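PDB 4RU4: tail spike protein gp49, which is the phage tailspike, a lyase that cleaves O-specific polysaccharide of Pseudomonas and probably helps the virus through the host envelope during entry. Local coordinates for residues S85-T97 / V202-V214. Residues are numbered along the deposited sequence; the frame is centred on the assembly and turned at random. Where two conformers were deposited one is given.
Sequences STGSLQIAGDGAT and VSGVVDIASIQIV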
loop_
_atom_site.group_PDB
_atom_site.type_symbol
_atom_site.label_atom_id
_atom_site.label_comp_id
_atom_site.label_asym_id
_atom_site.label_seq_id
_atom_site.Cartn_x
_atom_site.Cartn_y
_atom_site.Cartn_z
ATOM N N SER B 85 -15.916 -33.159 -7.697
ATOM C CA SER B 85 -14.881 -34.104 -7.342
ATOM C C SER B 85 -14.655 -34.116 -5.845
ATOM O O SER B 85 -15.079 -33.210 -5.124
ATOM C CB SER B 85 -13.581 -33.718 -8.036
ATOM O OG SER B 85 -13.187 -32.439 -7.598
ATOM N N THR B 86 -13.981 -35.161 -5.388
ATOM C CA THR B 86 -13.436 -35.191 -4.040
ATOM C C THR B 86 -11.900 -35.137 -4.125
ATOM O O THR B 86 -11.291 -35.671 -5.052
ATOM C CB THR B 86 -13.944 -36.402 -3.245
ATOM O OG1 THR B 86 -13.810 -37.583 -4.034
ATOM C CG2 THR B 86 -15.411 -36.223 -2.923
ATOM N N GLY B 87 -11.274 -34.423 -3.193
ATOM C CA GLY B 87 -9.817 -34.338 -3.159
ATOM C C GLY B 87 -9.104 -33.410 -4.147
ATOM O O GLY B 87 -8.371 -32.509 -3.723
ATOM N N SER B 88 -9.281 -33.626 -5.447
ATOM C CA SER B 88 -8.547 -32.833 -6.447
ATOM C C SER B 88 -9.381 -32.456 -7.693
ATOM O O SER B 88 -10.221 -33.219 -8.137
ATOM C CB SER B 88 -7.291 -33.579 -6.895
ATOM O OG SER B 88 -7.531 -34.283 -8.098
ATOM N N LEU B 89 -9.128 -31.281 -8.263
ATOM C CA LEU B 89 -9.833 -30.863 -9.466
ATOM C C LEU B 89 -8.880 -29.965 -10.215
ATOM O O LEU B 89 -8.472 -28.936 -9.681
ATOM C CB LEU B 89 -11.078 -30.052 -9.085
ATOM C CG LEU B 89 -11.987 -29.545 -10.217
ATOM C CD1 LEU B 89 -12.580 -30.720 -11.021
ATOM C CD2 LEU B 89 -13.112 -28.690 -9.664
ATOM N N GLN B 90 -8.508 -30.358 -11.433
ATOM C CA GLN B 90 -7.578 -29.570 -12.241
ATOM C C GLN B 90 -8.222 -29.312 -13.579
ATOM O O GLN B 90 -8.442 -30.250 -14.354
ATOM C CB GLN B 90 -6.276 -30.339 -12.444
ATOM C CG GLN B 90 -5.557 -30.626 -11.149
ATOM C CD GLN B 90 -4.379 -31.532 -11.391
ATOM O OE1 GLN B 90 -4.548 -32.732 -11.585
ATOM N NE2 GLN B 90 -3.189 -30.962 -11.418
ATOM N N ILE B 91 -8.562 -28.050 -13.836
ATOM C CA ILE B 91 -9.254 -27.685 -15.073
ATOM C C ILE B 91 -8.667 -26.389 -15.586
ATOM O O ILE B 91 -8.592 -25.409 -14.837
ATOM C CB ILE B 91 -10.766 -27.464 -14.823
ATOM C CG1 ILE B 91 -11.464 -28.787 -14.567
ATOM C CG2 ILE B 91 -11.428 -26.707 -16.015
ATOM C CD1 ILE B 91 -12.766 -28.602 -13.864
ATOM N N ALA B 92 -8.223 -26.392 -16.839
ATOM C CA ALA B 92 -7.712 -25.186 -17.475
ATOM C C ALA B 92 -8.270 -25.074 -18.899
ATOM O O ALA B 92 -8.334 -26.077 -19.612
ATOM C CB ALA B 92 -6.179 -25.203 -17.497
ATOM N N GLY B 93 -8.673 -23.869 -19.302
ATOM C CA GLY B 93 -9.263 -23.663 -20.617
ATOM C C GLY B 93 -8.435 -22.700 -21.448
ATOM O O GLY B 93 -7.274 -22.438 -21.112
ATOM N N ASP B 94 -9.028 -22.164 -22.514
ATOM C CA ASP B 94 -8.304 -21.261 -23.409
ATOM C C ASP B 94 -8.665 -19.820 -23.125
ATOM O O ASP B 94 -8.422 -18.935 -23.949
ATOM C CB ASP B 94 -8.647 -21.567 -24.869
ATOM C CG ASP B 94 -8.031 -22.857 -25.350
ATOM O OD1 ASP B 94 -7.028 -23.295 -24.754
ATOM O OD2 ASP B 94 -8.559 -23.447 -26.314
ATOM N N GLY B 95 -9.275 -19.588 -21.966
ATOM C CA GLY B 95 -9.741 -18.264 -21.617
ATOM C C GLY B 95 -11.258 -18.197 -21.632
ATOM O O GLY B 95 -11.955 -19.200 -21.462
ATOM N N ALA B 96 -11.774 -16.997 -21.843
ATOM C CA ALA B 96 -13.196 -16.732 -21.671
ATOM C C ALA B 96 -14.042 -17.438 -22.721
ATOM O O ALA B 96 -15.259 -17.486 -22.588
ATOM C CB ALA B 96 -13.461 -15.210 -21.708
ATOM N N THR B 97 -13.401 -17.977 -23.767
ATOM C CA THR B 97 -14.147 -18.715 -24.804
ATOM C C THR B 97 -14.338 -20.184 -24.438
ATOM O O THR B 97 -15.024 -20.915 -25.150
ATOM C CB THR B 97 -13.463 -18.639 -26.185
ATOM O OG1 THR B 97 -12.083 -18.960 -26.031
ATOM C CG2 THR B 97 -13.591 -17.234 -26.779
ATOM N N VAL B 202 -7.196 -33.057 4.511
ATOM C CA VAL B 202 -6.659 -34.006 3.545
ATOM C C VAL B 202 -7.287 -33.652 2.214
ATOM O O VAL B 202 -8.517 -33.678 2.063
ATOM C CB VAL B 202 -7.005 -35.466 3.964
ATOM C CG1 VAL B 202 -6.489 -36.485 2.962
ATOM C CG2 VAL B 202 -6.416 -35.757 5.332
ATOM N N SER B 203 -6.445 -33.277 1.257
ATOM C CA SER B 203 -6.921 -32.852 -0.047
ATOM C C SER B 203 -5.778 -32.941 -1.050
ATOM O O SER B 203 -4.619 -33.035 -0.673
ATOM C CB SER B 203 -7.402 -31.399 0.035
ATOM O OG SER B 203 -6.341 -30.548 0.440
ATOM N N GLY B 204 -6.119 -32.897 -2.330
ATOM C CA GLY B 204 -5.119 -32.911 -3.375
ATOM C C GLY B 204 -5.054 -31.584 -4.105
ATOM O O GLY B 204 -5.327 -30.517 -3.533
ATOM N N VAL B 205 -4.713 -31.639 -5.386
ATOM C CA VAL B 205 -4.457 -30.407 -6.129
ATOM C C VAL B 205 -5.753 -29.818 -6.690
ATOM O O VAL B 205 -6.473 -30.487 -7.427
ATOM C CB VAL B 205 -3.448 -30.708 -7.267
ATOM C CG1 VAL B 205 -3.199 -29.475 -8.158
ATOM C CG2 VAL B 205 -2.130 -31.231 -6.637
ATOM N N VAL B 206 -6.042 -28.570 -6.334
ATOM C CA VAL B 206 -7.136 -27.830 -6.954
ATOM C C VAL B 206 -6.623 -26.615 -7.702
ATOM O O VAL B 206 -5.987 -25.724 -7.129
ATOM C CB VAL B 206 -8.214 -27.428 -5.925
ATOM C CG1 VAL B 206 -9.292 -26.548 -6.567
ATOM C CG2 VAL B 206 -8.814 -28.704 -5.329
ATOM N N ASP B 207 -6.898 -26.593 -9.005
ATOM C CA ASP B 207 -6.404 -25.527 -9.861
ATOM C C ASP B 207 -7.438 -25.331 -10.969
ATOM O O ASP B 207 -7.649 -26.217 -11.789
ATOM C CB ASP B 207 -5.027 -25.914 -10.432
ATOM C CG ASP B 207 -4.305 -24.738 -11.093
ATOM O OD1 ASP B 207 -4.951 -23.712 -11.376
ATOM O OD2 ASP B 207 -3.085 -24.853 -11.354
ATOM N N ILE B 208 -8.101 -24.185 -10.946
ATOM C CA ILE B 208 -9.099 -23.848 -11.943
ATOM C C ILE B 208 -8.579 -22.597 -12.623
ATOM O O ILE B 208 -8.263 -21.605 -11.959
ATOM C CB ILE B 208 -10.471 -23.568 -11.280
ATOM C CG1 ILE B 208 -10.841 -24.688 -10.297
ATOM C CG2 ILE B 208 -11.570 -23.350 -12.335
ATOM C CD1 ILE B 208 -10.911 -26.064 -10.912
ATOM N N ALA B 209 -8.453 -22.636 -13.939
ATOM C CA ALA B 209 -7.974 -21.451 -14.641
ATOM C C ALA B 209 -8.537 -21.273 -16.037
ATOM O O ALA B 209 -8.847 -22.249 -16.719
ATOM C CB ALA B 209 -6.433 -21.445 -14.677
ATOM N N SER B 210 -8.679 -20.014 -16.437
ATOM C CA SER B 210 -8.837 -19.676 -17.847
ATOM C C SER B 210 -10.046 -20.328 -18.457
ATOM O O SER B 210 -9.942 -20.955 -19.530
ATOM C CB SER B 210 -7.585 -20.109 -18.594
ATOM O OG SER B 210 -6.493 -19.299 -18.206
ATOM N N ILE B 211 -11.177 -20.199 -17.761
ATOM C CA ILE B 211 -12.466 -20.676 -18.246
ATOM C C ILE B 211 -13.504 -19.602 -17.903
ATOM O O ILE B 211 -13.236 -18.671 -17.126
ATOM C CB ILE B 211 -12.888 -22.021 -17.604
ATOM C CG1 ILE B 211 -12.967 -21.889 -16.071
ATOM C CG2 ILE B 211 -11.950 -23.165 -18.016
ATOM C CD1 ILE B 211 -13.817 -22.952 -15.368
ATOM N N GLN B 212 -14.665 -19.723 -18.513
ATOM C CA GLN B 212 -15.817 -18.905 -18.155
ATOM C C GLN B 212 -16.984 -19.809 -17.750
ATOM O O GLN B 212 -17.319 -20.768 -18.452
ATOM C CB GLN B 212 -16.214 -17.982 -19.309
ATOM C CG GLN B 212 -17.564 -17.256 -19.081
ATOM C CD GLN B 212 -17.820 -16.107 -20.050
ATOM O OE1 GLN B 212 -18.654 -15.254 -19.771
ATOM N NE2 GLN B 212 -17.119 -16.086 -21.197
ATOM N N ILE B 213 -17.560 -19.528 -16.593
ATOM C CA ILE B 213 -18.774 -20.209 -16.156
ATOM C C ILE B 213 -19.917 -19.219 -16.348
ATOM O O ILE B 213 -19.882 -18.126 -15.780
ATOM C CB ILE B 213 -18.656 -20.590 -14.676
ATOM C CG1 ILE B 213 -17.677 -21.745 -14.529
ATOM C CG2 ILE B 213 -20.046 -20.960 -14.068
ATOM C CD1 ILE B 213 -17.312 -21.997 -13.098
ATOM N N VAL B 214 -20.909 -19.562 -17.177
ATOM C CA VAL B 214 -22.116 -18.733 -17.238
ATOM C C VAL B 214 -23.175 -19.495 -16.475
ATOM O O VAL B 214 -23.849 -20.376 -17.039
ATOM C CB VAL B 214 -22.559 -18.469 -18.667
ATOM C CG1 VAL B 214 -23.814 -17.562 -18.689
ATOM C CG2 VAL B 214 -21.400 -17.838 -19.454
HETATM O O HOH W 1 -3.021 -28.283 -11.883
#
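Ile91 is gripped through its backbone by strand 206-209. Ile91 N donates to Asp207 O at 2.9 Å, an almost straight bond, and Ile91 O accepts from Ala209 N. With the flanking bonds, such as Asp207 N to Leu89 O, this is a regular parallel ladder. The side chains of Leu89, Ile91, Val206 and Ile208 share one face. In one of its two conformers Ile208 CD1 comes to 3.6 Å from Leu89 CD2, so this contact may not always be made. CG2 of Ile91 reaches Ile211 CG2 at 4.1 Å, the two side chains crossing at about a right angle.

On the other face, Val205 CG1 lies 3.6 Å from Gln90 NE2. That amide nitrogen gives a hydrogen bond to Thr97 OG1 of the third subunit and another to a water, which weakly bridges to Asp207 OD2.

Beyond the ladder both segments turn. Ser210 takes a left-handed backbone conformation (phi 59°, psi 49°), which breaks the extended run of strand 206-209. Ser210 O accepts from Gly95 N at 2.9 Å. Ser210 CB packs 3.4 Å from Gly93 O, and Ser210 OG is hydrogen-bonded to Asp235 OD2. Past the turn, the extended Gln212 side chain brings NE2 to Ala96 O at 2.7 Å, in the carbonyl plane and on a lone pair.

These are neighbouring rungs of the right-handed parallel beta-helix of the pectin lyase-like fold. Strand 89-93 lies between strands 70-72 and 206-209, and strand 232-234 continues the stack. Around the turn, strand 212-214 pairs with 98-107 and 237-240.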